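450aa long hypothetical fmu protein (PDB 2YXL) probably methylates cytosine at carbon 5 in RNA, using S-adenosyl-L-methionine as methyl donor. Local coordinates at residues Ile27-Gln32 against Asn349-Trp354; Val243-Ser248 against His436-Phe441; Thr341-Ile346 against Thr389-Lys394. One frame throughout, in Å; residues are numbered along the deposited sequence.

Contact 1 (Ile27-Gln32 against Asn349-Trp354); sequences IIKPSQ and NPELRW
Glu351 lays its carboxylate against Lys29 and Ser31, and a single oxygen, OE2, takes both. Lys29 NZ arrives from the opposite direction and uses the anti lone pair of Glu351 OE2 at 3.0 Å, forming a salt bridge, while Ser31 OG donates to that OE2 from the syn side, 20° out of the carboxylate plane and also at 3.0 Å. The acid gets there because its CG stands between the backbone N and the carbonyl carbon (chi1 75°) and the chain then bends at chi2. A lysine suits the opposite place, since its long chain can reach the acid and still give a hydrogen bond to Gly25 O in its own loop. The contact joins the loop between helices 12-24 and 32-41, in the helical N-terminal part, to a type I turn from Asn349 to Leu352 that leads into helix 352-355 of the methyltransferase domain; helix 47-75 borders it through Met61, beside Glu351, and Tyr58, beside Pro350. Farther along, Gln32 NE2 approaches nearly in line with the side-chain C=O of Asn349 and donates to OD1 at 3.0 Å, with the two amide planes 80° apart. Tyr58 OH, bonded to Gln32 OE1, helps fix which way that amide is turned. Pro30, preceded by a cis peptide bond, brushes the same acceptor, its CB lying 3.7 Å from Asn349 OD1.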
loop_
_atom_site.group_PDB
_atom_site.type_symbol
_atom_site.label_atom_id
_atom_site.label_comp_id
_atom_site.label_asym_id
_atom_site.label_seq_id
_atom_site.Cartn_x
_atom_site.Cartn_y
_atom_site.Cartn_z
ATOM N N ILE A 27 4.467 -11.188 -7.315
ATOM C CA ILE A 27 3.181 -11.879 -7.475
ATOM C C ILE A 27 2.243 -11.766 -6.269
ATOM O O ILE A 27 1.040 -12.009 -6.394
ATOM C CB ILE A 27 3.358 -13.375 -7.868
ATOM C CG1 ILE A 27 4.221 -14.124 -6.839
ATOM C CG2 ILE A 27 3.932 -13.490 -9.282
ATOM C CD1 ILE A 27 4.286 -15.642 -7.046
ATOM N N ILE A 28 2.782 -11.398 -5.111
ATOM C CA ILE A 28 1.958 -11.201 -3.919
ATOM C C ILE A 28 1.924 -9.721 -3.535
ATOM O O ILE A 28 2.959 -9.118 -3.242
ATOM C CB ILE A 28 2.423 -12.086 -2.730
ATOM C CG1 ILE A 28 2.309 -13.572 -3.097
ATOM C CG2 ILE A 28 1.611 -11.771 -1.469
ATOM C CD1 ILE A 28 3.024 -14.519 -2.146
ATOM N N LYS A 29 0.723 -9.148 -3.557
ATOM C CA LYS A 29 0.520 -7.741 -3.226
ATOM C C LYS A 29 -0.465 -7.601 -2.064
ATOM O O LYS A 29 -1.461 -8.324 -2.015
ATOM C CB LYS A 29 0.018 -6.956 -4.449
ATOM C CG LYS A 29 0.991 -6.893 -5.633
ATOM C CD LYS A 29 2.307 -6.188 -5.284
ATOM C CE LYS A 29 3.170 -6.009 -6.525
ATOM N NZ LYS A 29 4.568 -5.591 -6.208
ATOM N N PRO A 30 -0.189 -6.681 -1.115
ATOM C CA PRO A 30 1.008 -5.837 -1.047
ATOM C C PRO A 30 2.251 -6.648 -0.689
ATOM O O PRO A 30 2.142 -7.684 -0.025
ATOM C CB PRO A 30 0.668 -4.836 0.058
ATOM C CG PRO A 30 -0.325 -5.537 0.915
ATOM C CD PRO A 30 -1.120 -6.407 -0.004
ATOM N N SER A 31 3.413 -6.172 -1.129
ATOM C CA SER A 31 4.674 -6.921 -1.043
ATOM C C SER A 31 5.144 -7.270 0.380
ATOM O O SER A 31 6.015 -8.124 0.555
ATOM C CB SER A 31 5.782 -6.189 -1.806
ATOM O OG SER A 31 6.005 -4.894 -1.267
ATOM N N GLN A 32 4.569 -6.606 1.381
ATOM C CA GLN A 32 4.841 -6.908 2.789
ATOM C C GLN A 32 4.539 -8.369 3.127
ATOM O O GLN A 32 5.300 -9.011 3.852
ATOM C CB GLN A 32 4.035 -5.985 3.710
ATOM C CG GLN A 32 4.606 -4.577 3.868
ATOM C CD GLN A 32 4.113 -3.575 2.818
ATOM O OE1 GLN A 32 4.466 -2.392 2.871
ATOM N NE2 GLN A 32 3.298 -4.038 1.870
ATOM N N ASN A 349 4.363 1.371 -0.390
ATOM C CA ASN A 349 4.690 0.332 -1.370
ATOM C C ASN A 349 5.488 0.951 -2.510
ATOM O O ASN A 349 4.932 1.264 -3.566
ATOM C CB ASN A 349 3.429 -0.339 -1.920
ATOM C CG ASN A 349 2.531 -0.881 -0.835
ATOM O OD1 ASN A 349 2.867 -1.855 -0.158
ATOM N ND2 ASN A 349 1.365 -0.266 -0.678
ATOM N N PRO A 350 6.804 1.122 -2.305
ATOM C CA PRO A 350 7.613 1.947 -3.198
ATOM C C PRO A 350 7.633 1.484 -4.658
ATOM O O PRO A 350 7.727 2.320 -5.557
ATOM C CB PRO A 350 9.009 1.865 -2.577
ATOM C CG PRO A 350 8.770 1.482 -1.157
ATOM C CD PRO A 350 7.615 0.549 -1.218
ATOM N N GLU A 351 7.529 0.178 -4.887
ATOM C CA GLU A 351 7.618 -0.371 -6.246
ATOM C C GLU A 351 6.479 0.062 -7.177
ATOM O O GLU A 351 6.630 0.015 -8.400
ATOM C CB GLU A 351 7.757 -1.902 -6.226
ATOM C CG GLU A 351 6.487 -2.680 -5.887
ATOM C CD GLU A 351 6.267 -2.882 -4.396
ATOM O OE1 GLU A 351 6.729 -2.052 -3.581
ATOM O OE2 GLU A 351 5.614 -3.885 -4.040
ATOM N N LEU A 352 5.363 0.503 -6.595
ATOM C CA LEU A 352 4.201 0.945 -7.369
ATOM C C LEU A 352 4.509 2.095 -8.323
ATOM O O LEU A 352 3.921 2.176 -9.409
ATOM C CB LEU A 352 3.021 1.305 -6.455
ATOM C CG LEU A 352 2.279 0.138 -5.789
ATOM C CD1 LEU A 352 1.085 0.642 -5.001
ATOM C CD2 LEU A 352 1.834 -0.912 -6.805
ATOM N N ARG A 353 5.439 2.963 -7.929
ATOM C CA ARG A 353 5.859 4.081 -8.771
ATOM C C ARG A 353 6.392 3.615 -10.131
ATOM O O ARG A 353 6.332 4.354 -11.110
ATOM C CB ARG A 353 6.895 4.953 -8.050
ATOM C CG ARG A 353 8.288 4.334 -7.943
ATOM C CD ARG A 353 9.213 5.131 -7.048
ATOM N NE ARG A 353 8.809 5.089 -5.645
ATOM C CZ ARG A 353 9.362 5.820 -4.678
ATOM N NH1 ARG A 353 8.920 5.711 -3.431
ATOM N NH2 ARG A 353 10.356 6.659 -4.953
ATOM N N TRP A 354 6.900 2.384 -10.182
ATOM C CA TRP A 354 7.455 1.823 -11.411
ATOM C C TRP A 354 6.450 0.976 -12.197
ATOM O O TRP A 354 6.565 0.844 -13.414
ATOM C CB TRP A 354 8.723 1.017 -11.106
ATOM C CG TRP A 354 9.781 1.844 -10.449
ATOM C CD1 TRP A 354 10.164 1.797 -9.138
ATOM C CD2 TRP A 354 10.572 2.870 -11.060
ATOM N NE1 TRP A 354 11.151 2.719 -8.899
ATOM C CE2 TRP A 354 11.421 3.394 -10.059
ATOM C CE3 TRP A 354 10.651 3.395 -12.358
ATOM C CZ2 TRP A 354 12.340 4.414 -10.315
ATOM C CZ3 TRP A 354 11.565 4.411 -12.611
ATOM C CH2 TRP A 354 12.397 4.909 -11.591
#

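Contact 2 (Val243-Ser248 against His436-Phe441); sequences VQEEAS and HSTIGF
Thr438 OG1 is held by a backbone amide of the helix start and by a water: Ala247 N donates to it at 3.1 Å with an N-H...O angle of 156°, and the water lies 2.7 Å from Thr438 OG1. That water also accepts from Glu246 N at 3.0 Å. Swung away from its own backbone N (chi1 -169°), the threonine hydroxyl faces the first turn of helix 246-255, where amides have no preceding carbonyl to bind; a short branched residue can do this while its CG2 rests 3.9 Å from Ala247 CB. Glu245, at the N-cap position, crosses Ile439 at a slant, with its CG 3.8 Å from Ile439 CD1, so that its methylenes give a greasy flank while OE2 goes on to a salt bridge with Lys348. Ala247, too small to hold the segments apart, touches both Ile439 CG1 and Phe441 CG with its CB, 3.7 Å from the latter. The helix backbone passes over one face of that ring, and Ser248 OG approaches its CE2 at 3.6 Å. Cys390, the predicted nucleophile, and Lys273, of the predicted cofactor site, also pack on the ring. An alanine in place of Phe441 would probably open a gap beside Ala247 and Ser248 and deprive Cys390 and Lys273 of a shared neighbour. Two first-turn amides are thus satisfied by a hydroxyl and a water, with the Glu245 carboxylate likely to suit the positive end of the helix dipole, while Phe441 and Ile439 give the Ala247 methyl its apolar contacts.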
loop_
_atom_site.group_PDB
_atom_site.type_symbol
_atom_site.label_atom_id
_atom_site.label_comp_id
_atom_site.label_asym_id
_atom_site.label_seq_id
_atom_site.Cartn_x
_atom_site.Cartn_y
_atom_site.Cartn_z
ATOM N N VAL A 243 -3.940 -3.445 10.661
ATOM C CA VAL A 243 -3.070 -2.544 9.899
ATOM C C VAL A 243 -3.910 -1.581 9.062
ATOM O O VAL A 243 -4.653 -2.002 8.181
ATOM C CB VAL A 243 -2.078 -3.315 8.978
ATOM C CG1 VAL A 243 -1.174 -2.345 8.217
ATOM C CG2 VAL A 243 -1.233 -4.289 9.787
ATOM N N GLN A 244 -3.793 -0.291 9.358
ATOM C CA GLN A 244 -4.499 0.751 8.617
ATOM C C GLN A 244 -3.760 2.078 8.740
ATOM O O GLN A 244 -3.295 2.438 9.822
ATOM C CB GLN A 244 -5.944 0.908 9.121
ATOM C CG GLN A 244 -6.754 1.947 8.349
ATOM C CD GLN A 244 -8.205 2.051 8.791
ATOM O OE1 GLN A 244 -8.501 2.384 9.943
ATOM N NE2 GLN A 244 -9.122 1.794 7.861
ATOM N N GLU A 245 -3.671 2.798 7.626
ATOM C CA GLU A 245 -3.090 4.135 7.602
ATOM C C GLU A 245 -4.012 5.137 8.277
ATOM O O GLU A 245 -5.231 4.953 8.299
ATOM C CB GLU A 245 -2.803 4.581 6.164
ATOM C CG GLU A 245 -1.793 3.716 5.409
ATOM C CD GLU A 245 -0.383 3.758 6.000
ATOM O OE1 GLU A 245 -0.055 4.686 6.776
ATOM O OE2 GLU A 245 0.409 2.851 5.676
ATOM N N GLU A 246 -3.420 6.196 8.830
ATOM C CA GLU A 246 -4.178 7.259 9.487
ATOM C C GLU A 246 -5.253 7.845 8.559
ATOM O O GLU A 246 -6.403 8.015 8.967
ATOM C CB GLU A 246 -3.237 8.358 9.995
ATOM C CG GLU A 246 -3.914 9.409 10.870
ATOM C CD GLU A 246 -3.025 10.608 11.134
ATOM O OE1 GLU A 246 -2.462 10.700 12.247
ATOM O OE2 GLU A 246 -2.870 11.453 10.230
ATOM N N ALA A 247 -4.866 8.134 7.318
ATOM C CA ALA A 247 -5.776 8.689 6.314
ATOM C C ALA A 247 -7.012 7.812 6.075
ATOM O O ALA A 247 -8.124 8.319 5.924
ATOM C CB ALA A 247 -5.034 8.941 5.008
ATOM N N SER A 248 -6.808 6.496 6.060
ATOM C CA SER A 248 -7.898 5.543 5.889
ATOM C C SER A 248 -8.855 5.512 7.080
ATOM O O SER A 248 -10.061 5.327 6.906
ATOM C CB SER A 248 -7.345 4.147 5.623
ATOM O OG SER A 248 -6.663 4.102 4.382
ATOM N N HIS A 436 1.652 15.532 6.086
ATOM C CA HIS A 436 0.893 14.892 7.166
ATOM C C HIS A 436 1.454 13.573 7.693
ATOM O O HIS A 436 0.933 13.033 8.666
ATOM C CB HIS A 436 -0.567 14.694 6.743
ATOM C CG HIS A 436 -1.234 15.943 6.259
ATOM N ND1 HIS A 436 -1.629 16.115 4.949
ATOM C CD2 HIS A 436 -1.577 17.079 6.908
ATOM C CE1 HIS A 436 -2.191 17.303 4.814
ATOM N NE2 HIS A 436 -2.171 17.909 5.988
ATOM N N SER A 437 2.505 13.060 7.058
ATOM C CA SER A 437 3.112 11.775 7.443
ATOM C C SER A 437 2.122 10.604 7.423
ATOM O O SER A 437 2.160 9.714 8.279
ATOM C CB SER A 437 3.813 11.877 8.803
ATOM O OG SER A 437 4.917 12.756 8.724
ATOM N N THR A 438 1.226 10.636 6.445
ATOM C CA THR A 438 0.351 9.512 6.132
ATOM C C THR A 438 0.363 9.377 4.609
ATOM O O THR A 438 1.004 10.180 3.934
ATOM C CB THR A 438 -1.079 9.715 6.714
ATOM O OG1 THR A 438 -1.828 8.499 6.606
ATOM C CG2 THR A 438 -1.825 10.857 6.015
ATOM N N ILE A 439 -0.311 8.364 4.072
ATOM C CA ILE A 439 -0.413 8.186 2.615
ATOM C C ILE A 439 -1.179 9.327 1.937
ATOM O O ILE A 439 -2.003 9.990 2.568
ATOM C CB ILE A 439 -1.086 6.841 2.245
ATOM C CG1 ILE A 439 -2.435 6.690 2.971
ATOM C CG2 ILE A 439 -0.137 5.672 2.539
ATOM C CD1 ILE A 439 -3.321 5.573 2.443
ATOM N N GLY A 440 -0.891 9.556 0.656
ATOM C CA GLY A 440 -1.677 10.480 -0.168
ATOM C C GLY A 440 -3.111 9.988 -0.253
ATOM O O GLY A 440 -3.353 8.818 -0.548
ATOM N N PHE A 441 -4.063 10.872 0.015
ATOM C CA PHE A 441 -5.460 10.466 0.131
ATOM C C PHE A 441 -6.407 11.569 -0.327
ATOM O O PHE A 441 -6.041 12.748 -0.337
ATOM C CB PHE A 441 -5.761 10.091 1.581
ATOM C CG PHE A 441 -6.679 8.912 1.736
ATOM C CD1 PHE A 441 -8.027 9.098 2.020
ATOM C CD2 PHE A 441 -6.190 7.617 1.620
ATOM C CE1 PHE A 441 -8.879 8.011 2.181
ATOM C CE2 PHE A 441 -7.033 6.518 1.777
ATOM C CZ PHE A 441 -8.383 6.718 2.057
HETATM O O HOH W 1 -0.567 6.679 8.201
#

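Contact 3 (Thr341-Ile346 against Thr389-Lys394); sequences TSSGTI and TCSIFK
Ser343 fills the tight side of this contact, its OG accepting from Ile392 N at 2.9 Å and a nearly straight 170° while lying over one face of the Phe393 ring. The CB of Ser343 closes on Phe393 CE1 at 3.5 Å, so a small hydroxyl residue both packs and serves the backbone. Standing between its backbone N and carbonyl carbon (chi1 56°), that OG faces the other loop. Next to it, Gly344 N donates to Cys390 O at 3.0 Å; glycine lets the backbones approach, with the CA atoms of Gly344 and Ser391 4.6 Å apart. Ser391 OG accepts from Phe393 N, an ST turn, and Ser391 OG and Thr341 OG1 each hydrogen-bond to Glu396 OE2. The other side is looser: Cys390 and Ser342 are partly exposed, with Cys390 SG 3.8 Å from Ser342 OG and 3.9 Å from Thr345 CG2, while two hydrogen bonds, from Thr345 N and Thr345 OG1, to Ser342 O close the turn from Ser342 to Thr345. The Cys390 side chain lies about 5 Å from bound sinefungin and touches Cys340. Two loops following parallel strands 331-337 and 383-389, each bringing a cysteine, are characteristic of the active site of RsmB/NOP RNA cytosine-5 methyltransferases, where Cys390 is the predicted nucleophile.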
loop_
_atom_site.group_PDB
_atom_site.type_symbol
_atom_site.label_atom_id
_atom_site.label_comp_id
_atom_site.label_asym_id
_atom_site.label_seq_id
_atom_site.Cartn_x
_atom_site.Cartn_y
_atom_site.Cartn_z
ATOM N N THR A 341 -5.344 3.893 -8.596
ATOM C CA THR A 341 -3.942 3.705 -8.979
ATOM C C THR A 341 -3.011 3.434 -7.795
ATOM O O THR A 341 -1.958 2.817 -7.967
ATOM C CB THR A 341 -3.394 4.927 -9.746
ATOM O OG1 THR A 341 -3.647 6.126 -8.996
ATOM C CG2 THR A 341 -4.027 5.025 -11.132
ATOM N N SER A 342 -3.403 3.905 -6.612
ATOM C CA SER A 342 -2.602 3.787 -5.379
ATOM C C SER A 342 -1.368 4.696 -5.349
ATOM O O SER A 342 -0.474 4.500 -4.523
ATOM C CB SER A 342 -2.207 2.326 -5.097
ATOM O OG SER A 342 -3.243 1.630 -4.424
ATOM N N SER A 343 -1.330 5.692 -6.235
ATOM C CA SER A 343 -0.174 6.589 -6.374
ATOM C C SER A 343 0.212 7.298 -5.073
ATOM O O SER A 343 1.377 7.641 -4.865
ATOM C CB SER A 343 -0.429 7.623 -7.469
ATOM O OG SER A 343 -1.616 8.352 -7.205
ATOM N N GLY A 344 -0.770 7.516 -4.205
ATOM C CA GLY A 344 -0.522 8.123 -2.904
ATOM C C GLY A 344 0.169 7.204 -1.913
ATOM O O GLY A 344 0.582 7.647 -0.841
ATOM N N THR A 345 0.294 5.927 -2.267
ATOM C CA THR A 345 0.885 4.938 -1.369
ATOM C C THR A 345 2.326 4.559 -1.744
ATOM O O THR A 345 2.863 3.575 -1.231
ATOM C CB THR A 345 0.001 3.665 -1.242
ATOM O OG1 THR A 345 0.013 2.935 -2.474
ATOM C CG2 THR A 345 -1.432 4.031 -0.888
ATOM N N ILE A 346 2.960 5.352 -2.609
ATOM C CA ILE A 346 4.306 5.021 -3.099
ATOM C C ILE A 346 5.440 5.137 -2.057
ATOM O O ILE A 346 6.575 4.734 -2.322
ATOM C CB ILE A 346 4.682 5.765 -4.419
ATOM C CG1 ILE A 346 4.684 7.285 -4.233
ATOM C CG2 ILE A 346 3.774 5.312 -5.567
ATOM C CD1 ILE A 346 5.477 8.022 -5.306
ATOM N N THR A 389 -10.160 7.876 -2.507
ATOM C CA THR A 389 -9.108 7.084 -3.130
ATOM C C THR A 389 -7.811 7.323 -2.359
ATOM O O THR A 389 -7.684 8.308 -1.623
ATOM C CB THR A 389 -8.862 7.474 -4.609
ATOM O OG1 THR A 389 -8.170 8.729 -4.667
ATOM C CG2 THR A 389 -10.173 7.560 -5.399
ATOM N N CYS A 390 -6.852 6.418 -2.524
ATOM C CA CYS A 390 -5.496 6.676 -2.059
ATOM C C CYS A 390 -4.620 7.015 -3.263
ATOM O O CYS A 390 -3.518 6.497 -3.425
ATOM C CB CYS A 390 -4.949 5.500 -1.251
ATOM S SG CYS A 390 -5.164 3.915 -2.046
ATOM N N SER A 391 -5.148 7.895 -4.109
ATOM C CA SER A 391 -4.455 8.377 -5.296
ATOM C C SER A 391 -4.264 9.885 -5.192
ATOM O O SER A 391 -5.064 10.576 -4.563
ATOM C CB SER A 391 -5.255 8.032 -6.553
ATOM O OG SER A 391 -4.735 8.702 -7.690
ATOM N N ILE A 392 -3.203 10.390 -5.815
ATOM C CA ILE A 392 -2.918 11.823 -5.797
ATOM C C ILE A 392 -3.338 12.523 -7.089
ATOM O O ILE A 392 -3.257 13.749 -7.188
ATOM C CB ILE A 392 -1.427 12.115 -5.508
ATOM C CG1 ILE A 392 -0.529 11.393 -6.516
ATOM C CG2 ILE A 392 -1.085 11.739 -4.059
ATOM C CD1 ILE A 392 0.823 12.050 -6.733
ATOM N N PHE A 393 -3.790 11.743 -8.068
ATOM C CA PHE A 393 -4.142 12.274 -9.380
ATOM C C PHE A 393 -5.512 12.939 -9.391
ATOM O O PHE A 393 -6.483 12.395 -8.857
ATOM C CB PHE A 393 -4.089 11.173 -10.444
ATOM C CG PHE A 393 -2.740 10.520 -10.587
ATOM C CD1 PHE A 393 -2.622 9.133 -10.548
ATOM C CD2 PHE A 393 -1.590 11.286 -10.764
ATOM C CE1 PHE A 393 -1.380 8.513 -10.689
ATOM C CE2 PHE A 393 -0.342 10.676 -10.901
ATOM C CZ PHE A 393 -0.239 9.286 -10.865
ATOM N N LYS A 394 -5.581 14.115 -10.009
ATOM C CA LYS A 394 -6.836 14.853 -10.147
ATOM C C LYS A 394 -7.873 14.067 -10.946
ATOM O O LYS A 394 -9.065 14.146 -10.653
ATOM C CB LYS A 394 -6.597 16.221 -10.794
ATOM C CG LYS A 394 -5.903 17.229 -9.888
ATOM C CD LYS A 394 -5.430 18.442 -10.669
ATOM C CE LYS A 394 -4.572 19.352 -9.805
ATOM N NZ LYS A 394 -3.951 20.453 -10.597
#

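Contacts 2 and 3 lie side by side, centres 11 Å apart, and touch where Gly440 N meets Gly344 O in a probable hydrogen bond; contact 3 follows strand 383-389 and contact 2 leads into strand 441-447, antiparallel neighbours in the large mixed sheet. Contact 1 is 13 Å from contact 3 and 17 Å from contact 2, centre to centre, and joins contact 3 through a probable hydrogen bond from Arg353 NH1 to Ile346 O. Along the chain the order is 27-32, 243-248, 341-346, 349-354, 389-394 and 436-441, so contact 3 falls between the two halves of contact 2. Contacts 2 and 3 thus lie next to the cofactor pocket, with contact 1 farther out.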